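Hypothetical protein SO0527 (PDB 2BBE) is of unknown function but belongs to the antibiotic biosynthesis monooxygenase family and may act as an oxidoreductase of that kind. Local coordinates at residues D6-Q12 with H104-A108; F20-K26 with M91-S97; G46-L52 with T63-V69. All coordinates share one frame; numbering follows the deposited sequence.

Contact 1: residues D6-Q12 with H104-A108; sequences DYKINQQ and HQVIA
Tyr-7 to Asn-10 run antiparallel to Gln-105 to Ala-108, pairing the first and last strands of a ferredoxin-like dimeric alpha/beta-barrel sheet close to both chain ends. Lys-8 and Ile-107 form a hydrogen-bonded pair, each backbone N reaching the other's O at 2.9 Å, and Ile-9 and Val-106 follow as a non-hydrogen-bonded pair.

The tight part lies on the side of Ile-9 and Val-106. Val-106 CG1, anti to its own N (chi1 -179°), meets Tyr-7 CD1 at 3.5 Å, while Ile-9 CG2 presses against His-104 CB at the same distance. A strand of the second subunit pairs with His-104 to Val-106, continuing the sheet.

Waters fill the joint at the buried Asn-10 and Gln-105. One bridges Asn-10 O and Gln-105 N; another accepts from Asn-10 ND2, which also donates to Ala-45 O of the third subunit, and donates to Gln-105 OE1, also bonded to Lys-67. Asn-10 OD1 turns back to accept from Gln-12 N, closing an Asx turn. The solvent side lies at Gln-11 and the outer end of the His-104 ring: a third water sits in the ring plane, 2.8 Å from His-104 NE2, and Gln-11 CA stands over one face, 4.1 Å from the centroid.

Contact 2: residues F20-K26 with M91-S97; sequences FLSKEGK and MPELVES
Lys-23 lies across the end of helix 81-94, its chain extended along the last carbonyls. CB and CG pack beside Leu-94 O, the oxygen that accepts a hydrogen bond from Lys-23 N at 2.8 Å. CD comes to 3.5 Å from Glu-93 O, and CE is equally close to Val-95 O. The ammonium NZ ends 3.5 Å from Pro-92 O; the charge probably interacts favourably with the carbonyl end of the helix, though no hydrogen bond is assigned.

Where the helix gives way to strand 95-107, the backbone makes a classic beta bulge: Glu-96 and Ser-97 both face Leu-21. Leu-21 N donates to Ser-97 O and Leu-21 O accepts from Glu-96 N. With CG anti to the backbone N (chi1 -175°), Leu-21 carries CD2 over to Ser-97 OG, 3.6 Å away, and the Glu-96 side chain runs alongside in the same direction.

Phe-20 carries the buried end. Met-91 SD approaches its CE1 obliquely at 3.7 Å, a Met-aromatic contact, and the ring meets Tyr-86 edge-to-face. Ser-22 OG, which also hydrogen-bonds Thr-27 OG1, and Lys-26 N reach Lys-23 O from opposite faces of its plane, the latter closing a type II turn.

Contact 3: residues G46-L52 with T63-V69; sequences GCIRYEL and TFVEKFV
Strands 47-52 and 63-68 run almost exactly antiparallel, their axes 177° apart, and a classic beta bulge sets Ile-48 and Arg-49 both against Lys-67, whose O accepts both their N-H groups from the same face of its plane. The two strands form the beta hairpin between the two beta-alpha-beta halves of the ferredoxin-like fold.

On the side facing the helices, Tyr-50 has CG anti to the backbone N (chi1 -162°), which sets its ring over Phe-64 in an offset stack, centroids 4.0 Å apart and planes at 20°. Leu-52 CD1 sits over the centre of the other Phe-64 face, 3.8 Å from the centroid, so this ring is held between leucine methyl and tyrosine. Glu-66 runs beside Tyr-50, its CD 3.5 Å from Tyr-50 CE1 and its OE1 in the plane of the ring. A water joins Tyr-50 OH to Glu-66 OE2. Further along, Cys-47 CB touches Phe-68 CE2 at 3.9 Å, with SG oblique to the ring.

The opposite side carries charge. In the conformer modelled here, one of two, Lys-67, bonded to Gln-105, lays CE over one face of the Arg-49 guanidinium. Arg-49 NH1 forms a salt bridge with Glu-51 of the second subunit, and Glu-51 returns one to Arg-49 there. These reciprocal bridges probably offset the crowding of positive charge and tie the hairpin to the dimer interface, while its aromatic side closes the core.

Overall arrangement
All three contacts belong to one four-stranded antiparallel sheet, in the order 47-55, 61-68, 8-22, 95-107. Contacts 1 and 2 fasten the same pair, strands 8-22 and 95-107, near its two ends, with centres 34 Å apart. Contact 3 joins the other two strands; its centre is about 17 Å from that of contact 1 and 22 Å from that of contact 2. Along the chain, contact 3 falls between the two halves of contact 2, which in turn fall between those of contact 1. Contacts 1 and 3 touch through Gln-12 with Val-69 and both reach neighbouring subunits, whereas no other chain of the assembly touches contact 2, so among these contacts the subunit interfaces gather at 1 and 3, where the sheet runs on into the second subunit.

Contact 1: residues D6-Q12 with H104-A108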
# COMPACT_ATOMS: atom_id res chain seq x y z
N ASP A 6 21.16 9.71 0.54
CA ASP A 6 20.75 8.29 0.75
C ASP A 6 19.29 8.09 1.19
O ASP A 6 18.70 7.04 0.88
CB ASP A 6 21.70 7.56 1.72
CG ASP A 6 21.87 8.27 3.07
OD1 ASP A 6 21.62 9.50 3.17
OD2 ASP A 6 22.30 7.59 4.05
N TYR A 7 18.73 9.06 1.92
CA TYR A 7 17.31 9.03 2.29
C TYR A 7 16.72 10.44 2.35
O TYR A 7 17.46 11.42 2.52
CB TYR A 7 17.06 8.27 3.62
CG TYR A 7 17.59 8.96 4.86
CD1 TYR A 7 16.89 10.02 5.44
CD2 TYR A 7 18.78 8.54 5.45
CE1 TYR A 7 17.38 10.66 6.58
CE2 TYR A 7 19.27 9.18 6.59
CZ TYR A 7 18.55 10.24 7.14
OH TYR A 7 19.02 10.88 8.27
N LYS A 8 15.41 10.55 2.23
CA LYS A 8 14.72 11.82 2.39
C LYS A 8 13.46 11.62 3.21
O LYS A 8 12.64 10.75 2.89
CB LYS A 8 14.37 12.44 1.03
CG LYS A 8 13.56 13.74 1.12
CD LYS A 8 13.43 14.43 -0.23
CE LYS A 8 12.68 15.74 -0.12
NZ LYS A 8 12.65 16.49 -1.42
N ILE A 9 13.30 12.43 4.25
CA ILE A 9 12.08 12.44 5.06
C ILE A 9 10.96 13.14 4.27
O ILE A 9 11.14 14.24 3.76
CB ILE A 9 12.32 13.11 6.43
CG1 ILE A 9 13.44 12.39 7.21
CG2 ILE A 9 11.01 13.12 7.27
CD1 ILE A 9 13.90 13.11 8.49
N ASN A 10 9.81 12.48 4.13
CA ASN A 10 8.63 13.12 3.56
C ASN A 10 8.00 13.98 4.65
O ASN A 10 7.49 13.47 5.66
CB ASN A 10 7.65 12.05 3.05
CG ASN A 10 6.40 12.63 2.40
OD1 ASN A 10 5.84 13.62 2.85
ND2 ASN A 10 5.93 11.97 1.35
N GLN A 11 8.07 15.30 4.47
CA GLN A 11 7.63 16.24 5.51
C GLN A 11 6.13 16.52 5.45
O GLN A 11 5.60 17.24 6.30
CB GLN A 11 8.43 17.54 5.45
CG GLN A 11 9.93 17.37 5.75
CD GLN A 11 10.21 17.09 7.23
OE1 GLN A 11 11.30 16.64 7.59
NE2 GLN A 11 9.24 17.38 8.09
N GLN A 12 5.44 15.98 4.44
CA GLN A 12 4.02 16.26 4.26
C GLN A 12 3.11 15.16 4.82
O GLN A 12 2.23 15.42 5.64
CB GLN A 12 3.67 16.54 2.78
CG GLN A 12 2.17 16.79 2.57
CD GLN A 12 1.75 16.83 1.11
OE1 GLN A 12 2.46 17.40 0.27
NE2 GLN A 12 0.57 16.23 0.79
N HIS A 104 6.74 10.98 10.33
CA HIS A 104 6.98 11.21 8.90
C HIS A 104 7.74 10.01 8.35
O HIS A 104 8.62 9.44 9.02
CB HIS A 104 7.84 12.46 8.68
CG HIS A 104 7.11 13.73 8.96
ND1 HIS A 104 7.59 14.68 9.83
CD2 HIS A 104 5.94 14.22 8.47
CE1 HIS A 104 6.76 15.70 9.87
NE2 HIS A 104 5.75 15.44 9.07
N GLN A 105 7.42 9.66 7.11
CA GLN A 105 8.04 8.52 6.46
C GLN A 105 9.41 8.91 5.94
O GLN A 105 9.60 10.03 5.46
CB GLN A 105 7.16 7.96 5.34
CG GLN A 105 7.65 6.59 4.82
CD GLN A 105 6.79 6.04 3.67
OE1 GLN A 105 5.81 6.65 3.24
NE2 GLN A 105 7.18 4.89 3.15
N VAL A 106 10.36 7.99 6.08
CA VAL A 106 11.71 8.10 5.52
C VAL A 106 11.80 7.25 4.24
O VAL A 106 11.65 6.02 4.28
CB VAL A 106 12.80 7.59 6.52
CG1 VAL A 106 14.24 7.73 5.91
CG2 VAL A 106 12.68 8.30 7.84
N ILE A 107 12.06 7.92 3.12
CA ILE A 107 12.19 7.27 1.82
C ILE A 107 13.65 7.00 1.50
O ILE A 107 14.46 7.93 1.45
CB ILE A 107 11.54 8.14 0.69
CG1 ILE A 107 10.07 8.50 1.05
CG2 ILE A 107 11.60 7.43 -0.67
CD1 ILE A 107 9.10 7.26 1.02
N ALA A 108 13.99 5.73 1.32
CA ALA A 108 15.31 5.31 0.87
C ALA A 108 15.17 4.39 -0.36
O ALA A 108 14.14 3.70 -0.52
CB ALA A 108 16.03 4.56 1.98
OXT ALA A 108 16.07 4.29 -1.22
O HOH W 1 5.61 11.18 5.61
O HOH W 2 6.16 9.01 1.44
O HOH W 3 3.85 17.51 9.04

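Contact 2: residues F20-K26 with M91-S97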
# COMPACT_ATOMS: atom_id res chain seq x y z
N PHE A 20 -3.58 -0.29 21.36
CA PHE A 20 -4.51 -0.34 22.48
C PHE A 20 -4.42 -1.68 23.15
O PHE A 20 -4.56 -2.72 22.49
CB PHE A 20 -5.94 -0.09 21.99
CG PHE A 20 -6.10 1.22 21.26
CD1 PHE A 20 -6.33 2.40 21.97
CD2 PHE A 20 -5.91 1.27 19.88
CE1 PHE A 20 -6.42 3.62 21.31
CE2 PHE A 20 -6.00 2.48 19.21
CZ PHE A 20 -6.27 3.66 19.91
N LEU A 21 -4.18 -1.67 24.47
CA LEU A 21 -4.13 -2.91 25.24
C LEU A 21 -5.46 -3.13 25.94
O LEU A 21 -5.80 -2.37 26.86
CB LEU A 21 -3.02 -2.85 26.29
CG LEU A 21 -2.77 -4.14 27.09
CD1 LEU A 21 -2.15 -5.25 26.19
CD2 LEU A 21 -1.88 -3.85 28.28
N SER A 22 -6.21 -4.15 25.54
CA SER A 22 -7.53 -4.35 26.13
C SER A 22 -7.41 -4.79 27.60
O SER A 22 -6.38 -5.34 28.03
CB SER A 22 -8.37 -5.36 25.34
OG SER A 22 -8.01 -6.68 25.70
N LYS A 23 -8.45 -4.50 28.37
CA LYS A 23 -8.63 -5.13 29.68
C LYS A 23 -8.90 -6.64 29.49
O LYS A 23 -9.26 -7.08 28.39
CB LYS A 23 -9.82 -4.48 30.41
CG LYS A 23 -9.62 -2.98 30.69
CD LYS A 23 -10.87 -2.33 31.28
CE LYS A 23 -10.55 -0.89 31.76
NZ LYS A 23 -11.43 -0.40 32.91
N GLU A 24 -8.68 -7.42 30.56
CA GLU A 24 -9.00 -8.84 30.58
C GLU A 24 -10.45 -9.03 30.14
O GLU A 24 -11.35 -8.34 30.64
CB GLU A 24 -8.78 -9.40 31.99
CG GLU A 24 -9.03 -10.91 32.16
CD GLU A 24 -8.78 -11.39 33.59
OE1 GLU A 24 -9.23 -10.73 34.55
OE2 GLU A 24 -8.12 -12.45 33.75
N GLY A 25 -10.67 -9.95 29.20
CA GLY A 25 -12.02 -10.27 28.73
C GLY A 25 -12.65 -9.28 27.77
O GLY A 25 -13.81 -9.46 27.37
N LYS A 26 -11.91 -8.24 27.38
CA LYS A 26 -12.47 -7.19 26.53
C LYS A 26 -11.87 -7.15 25.13
O LYS A 26 -12.15 -6.23 24.37
CB LYS A 26 -12.28 -5.81 27.19
CG LYS A 26 -12.97 -5.64 28.54
CD LYS A 26 -14.50 -5.70 28.42
CE LYS A 26 -15.20 -5.36 29.74
NZ LYS A 26 -16.71 -5.38 29.61
N MET A 91 -13.30 3.56 24.70
CA MET A 91 -11.98 3.25 25.24
C MET A 91 -11.91 3.07 26.77
O MET A 91 -11.32 2.10 27.22
CB MET A 91 -10.97 4.30 24.76
CG MET A 91 -9.60 3.77 24.45
SD MET A 91 -8.51 5.10 23.93
CE MET A 91 -8.28 6.01 25.46
N PRO A 92 -12.54 3.97 27.58
CA PRO A 92 -12.44 3.79 29.02
C PRO A 92 -13.02 2.48 29.54
O PRO A 92 -12.62 2.02 30.61
CB PRO A 92 -13.26 4.96 29.59
CG PRO A 92 -13.38 5.92 28.49
CD PRO A 92 -13.35 5.16 27.24
N GLU A 93 -13.96 1.89 28.79
CA GLU A 93 -14.60 0.65 29.22
C GLU A 93 -13.78 -0.59 28.82
O GLU A 93 -13.83 -1.61 29.50
CB GLU A 93 -16.02 0.56 28.66
CG GLU A 93 -16.91 1.76 28.99
CD GLU A 93 -17.06 2.01 30.49
OE1 GLU A 93 -17.17 1.02 31.26
OE2 GLU A 93 -17.08 3.20 30.90
N LEU A 94 -13.04 -0.48 27.72
CA LEU A 94 -12.38 -1.63 27.11
C LEU A 94 -10.86 -1.69 27.25
O LEU A 94 -10.28 -2.77 27.09
CB LEU A 94 -12.71 -1.68 25.60
CG LEU A 94 -14.18 -1.69 25.20
CD1 LEU A 94 -14.34 -1.97 23.71
CD2 LEU A 94 -14.96 -2.73 25.99
N VAL A 95 -10.21 -0.55 27.46
CA VAL A 95 -8.76 -0.45 27.32
C VAL A 95 -8.05 -0.22 28.66
O VAL A 95 -8.48 0.66 29.43
CB VAL A 95 -8.39 0.65 26.27
CG1 VAL A 95 -6.89 0.90 26.23
CG2 VAL A 95 -8.88 0.24 24.88
N GLU A 96 -6.99 -0.99 28.91
CA GLU A 96 -6.14 -0.82 30.09
C GLU A 96 -5.16 0.34 29.90
O GLU A 96 -4.97 1.19 30.80
CB GLU A 96 -5.36 -2.11 30.35
CG GLU A 96 -4.37 -2.02 31.51
CD GLU A 96 -3.73 -3.34 31.83
OE1 GLU A 96 -4.45 -4.36 31.91
OE2 GLU A 96 -2.48 -3.38 32.00
N SER A 97 -4.53 0.38 28.72
CA SER A 97 -3.53 1.39 28.40
C SER A 97 -3.40 1.45 26.88
O SER A 97 -3.81 0.51 26.18
CB SER A 97 -2.17 1.08 29.05
OG SER A 97 -1.74 -0.24 28.72

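Contact 3: residues G46-L52 with T63-V69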
# COMPACT_ATOMS: atom_id res chain seq x y z
N GLY A 46 -8.69 12.36 2.53
CA GLY A 46 -7.27 12.42 2.88
C GLY A 46 -6.70 11.20 3.60
O GLY A 46 -5.53 11.21 3.99
N CYS A 47 -7.50 10.14 3.75
CA CYS A 47 -7.00 8.88 4.29
C CYS A 47 -6.32 8.03 3.21
O CYS A 47 -6.93 7.73 2.17
CB CYS A 47 -8.13 8.06 4.92
SG CYS A 47 -7.53 6.46 5.57
N ILE A 48 -5.07 7.66 3.46
CA ILE A 48 -4.31 6.79 2.53
C ILE A 48 -4.38 5.34 2.98
O ILE A 48 -4.59 4.43 2.17
CB ILE A 48 -2.81 7.22 2.40
CG1 ILE A 48 -2.70 8.63 1.81
CG2 ILE A 48 -1.96 6.19 1.61
CD1 ILE A 48 -1.26 9.25 1.95
N ARG A 49 -4.26 5.14 4.29
CA ARG A 49 -4.17 3.82 4.89
C ARG A 49 -4.80 3.86 6.26
O ARG A 49 -4.60 4.81 7.05
CB ARG A 49 -2.69 3.37 4.99
CG ARG A 49 -2.48 2.07 5.71
CD ARG A 49 -0.97 1.72 5.87
NE ARG A 49 -0.28 1.70 4.57
CZ ARG A 49 1.03 1.88 4.41
NH1 ARG A 49 1.81 2.11 5.46
NH2 ARG A 49 1.56 1.81 3.20
N TYR A 50 -5.56 2.81 6.56
CA TYR A 50 -6.15 2.67 7.90
C TYR A 50 -6.37 1.19 8.20
O TYR A 50 -7.47 0.64 7.97
CB TYR A 50 -7.46 3.45 7.94
CG TYR A 50 -7.99 3.75 9.32
CD1 TYR A 50 -7.28 4.58 10.20
CD2 TYR A 50 -9.23 3.25 9.70
CE1 TYR A 50 -7.80 4.90 11.47
CE2 TYR A 50 -9.77 3.57 10.96
CZ TYR A 50 -9.04 4.38 11.83
OH TYR A 50 -9.60 4.67 13.04
N GLU A 51 -5.32 0.56 8.71
CA GLU A 51 -5.27 -0.89 8.82
C GLU A 51 -5.26 -1.30 10.28
O GLU A 51 -4.47 -0.78 11.07
CB GLU A 51 -4.03 -1.44 8.12
CG GLU A 51 -4.04 -1.19 6.62
CD GLU A 51 -2.75 -1.64 5.96
OE1 GLU A 51 -1.86 -2.18 6.65
OE2 GLU A 51 -2.64 -1.46 4.73
N LEU A 52 -6.14 -2.24 10.62
CA LEU A 52 -6.24 -2.78 11.98
C LEU A 52 -5.50 -4.12 12.09
O LEU A 52 -5.47 -4.91 11.14
CB LEU A 52 -7.73 -2.95 12.35
CG LEU A 52 -8.07 -3.26 13.82
CD1 LEU A 52 -7.52 -2.17 14.79
CD2 LEU A 52 -9.59 -3.43 13.97
N THR A 63 -3.89 -2.86 17.22
CA THR A 63 -3.13 -1.68 16.77
C THR A 63 -3.55 -1.20 15.39
O THR A 63 -3.65 -2.00 14.45
CB THR A 63 -1.61 -2.01 16.76
OG1 THR A 63 -1.20 -2.34 18.09
CG2 THR A 63 -0.74 -0.85 16.20
N PHE A 64 -3.79 0.11 15.25
CA PHE A 64 -4.00 0.72 13.95
C PHE A 64 -2.68 1.21 13.34
O PHE A 64 -1.86 1.85 14.02
CB PHE A 64 -4.97 1.94 14.05
CG PHE A 64 -6.40 1.61 13.72
CD1 PHE A 64 -6.76 1.12 12.46
CD2 PHE A 64 -7.41 1.82 14.67
CE1 PHE A 64 -8.09 0.82 12.15
CE2 PHE A 64 -8.74 1.54 14.37
CZ PHE A 64 -9.08 1.02 13.13
N VAL A 65 -2.51 0.93 12.06
CA VAL A 65 -1.40 1.46 11.26
C VAL A 65 -2.03 2.34 10.19
O VAL A 65 -2.85 1.87 9.37
CB VAL A 65 -0.59 0.30 10.63
CG1 VAL A 65 0.39 0.84 9.53
CG2 VAL A 65 0.16 -0.46 11.77
N GLU A 66 -1.69 3.63 10.23
CA GLU A 66 -2.44 4.64 9.49
C GLU A 66 -1.51 5.52 8.67
O GLU A 66 -0.33 5.68 9.02
CB GLU A 66 -3.22 5.55 10.47
CG GLU A 66 -3.93 4.82 11.63
CD GLU A 66 -4.57 5.78 12.65
OE1 GLU A 66 -4.60 7.01 12.40
OE2 GLU A 66 -5.05 5.30 13.70
N LYS A 67 -2.07 6.12 7.61
CA LYS A 67 -1.38 7.14 6.81
C LYS A 67 -2.40 8.11 6.21
O LYS A 67 -3.46 7.69 5.72
CB LYS A 67 -0.51 6.50 5.70
CG LYS A 67 0.60 7.43 5.16
CD LYS A 67 1.37 6.82 3.95
CE LYS A 67 2.30 5.67 4.33
NZ LYS A 67 3.12 5.14 3.13
N PHE A 68 -2.07 9.40 6.28
CA PHE A 68 -2.92 10.49 5.79
C PHE A 68 -2.10 11.42 4.91
O PHE A 68 -0.87 11.51 5.06
CB PHE A 68 -3.54 11.28 6.96
CG PHE A 68 -4.46 10.45 7.80
CD1 PHE A 68 -3.96 9.69 8.86
CD2 PHE A 68 -5.83 10.39 7.50
CE1 PHE A 68 -4.81 8.87 9.63
CE2 PHE A 68 -6.69 9.58 8.24
CZ PHE A 68 -6.18 8.82 9.30
N VAL A 69 -2.77 12.09 3.98
CA VAL A 69 -2.07 12.92 2.99
C VAL A 69 -1.27 14.06 3.64
O VAL A 69 -0.27 14.53 3.09
CB VAL A 69 -3.04 13.46 1.90
CG1 VAL A 69 -3.66 12.30 1.10
CG2 VAL A 69 -4.13 14.31 2.52
O HOH W 4 1.60 3.69 7.71
O HOH W 5 -7.81 6.41 14.64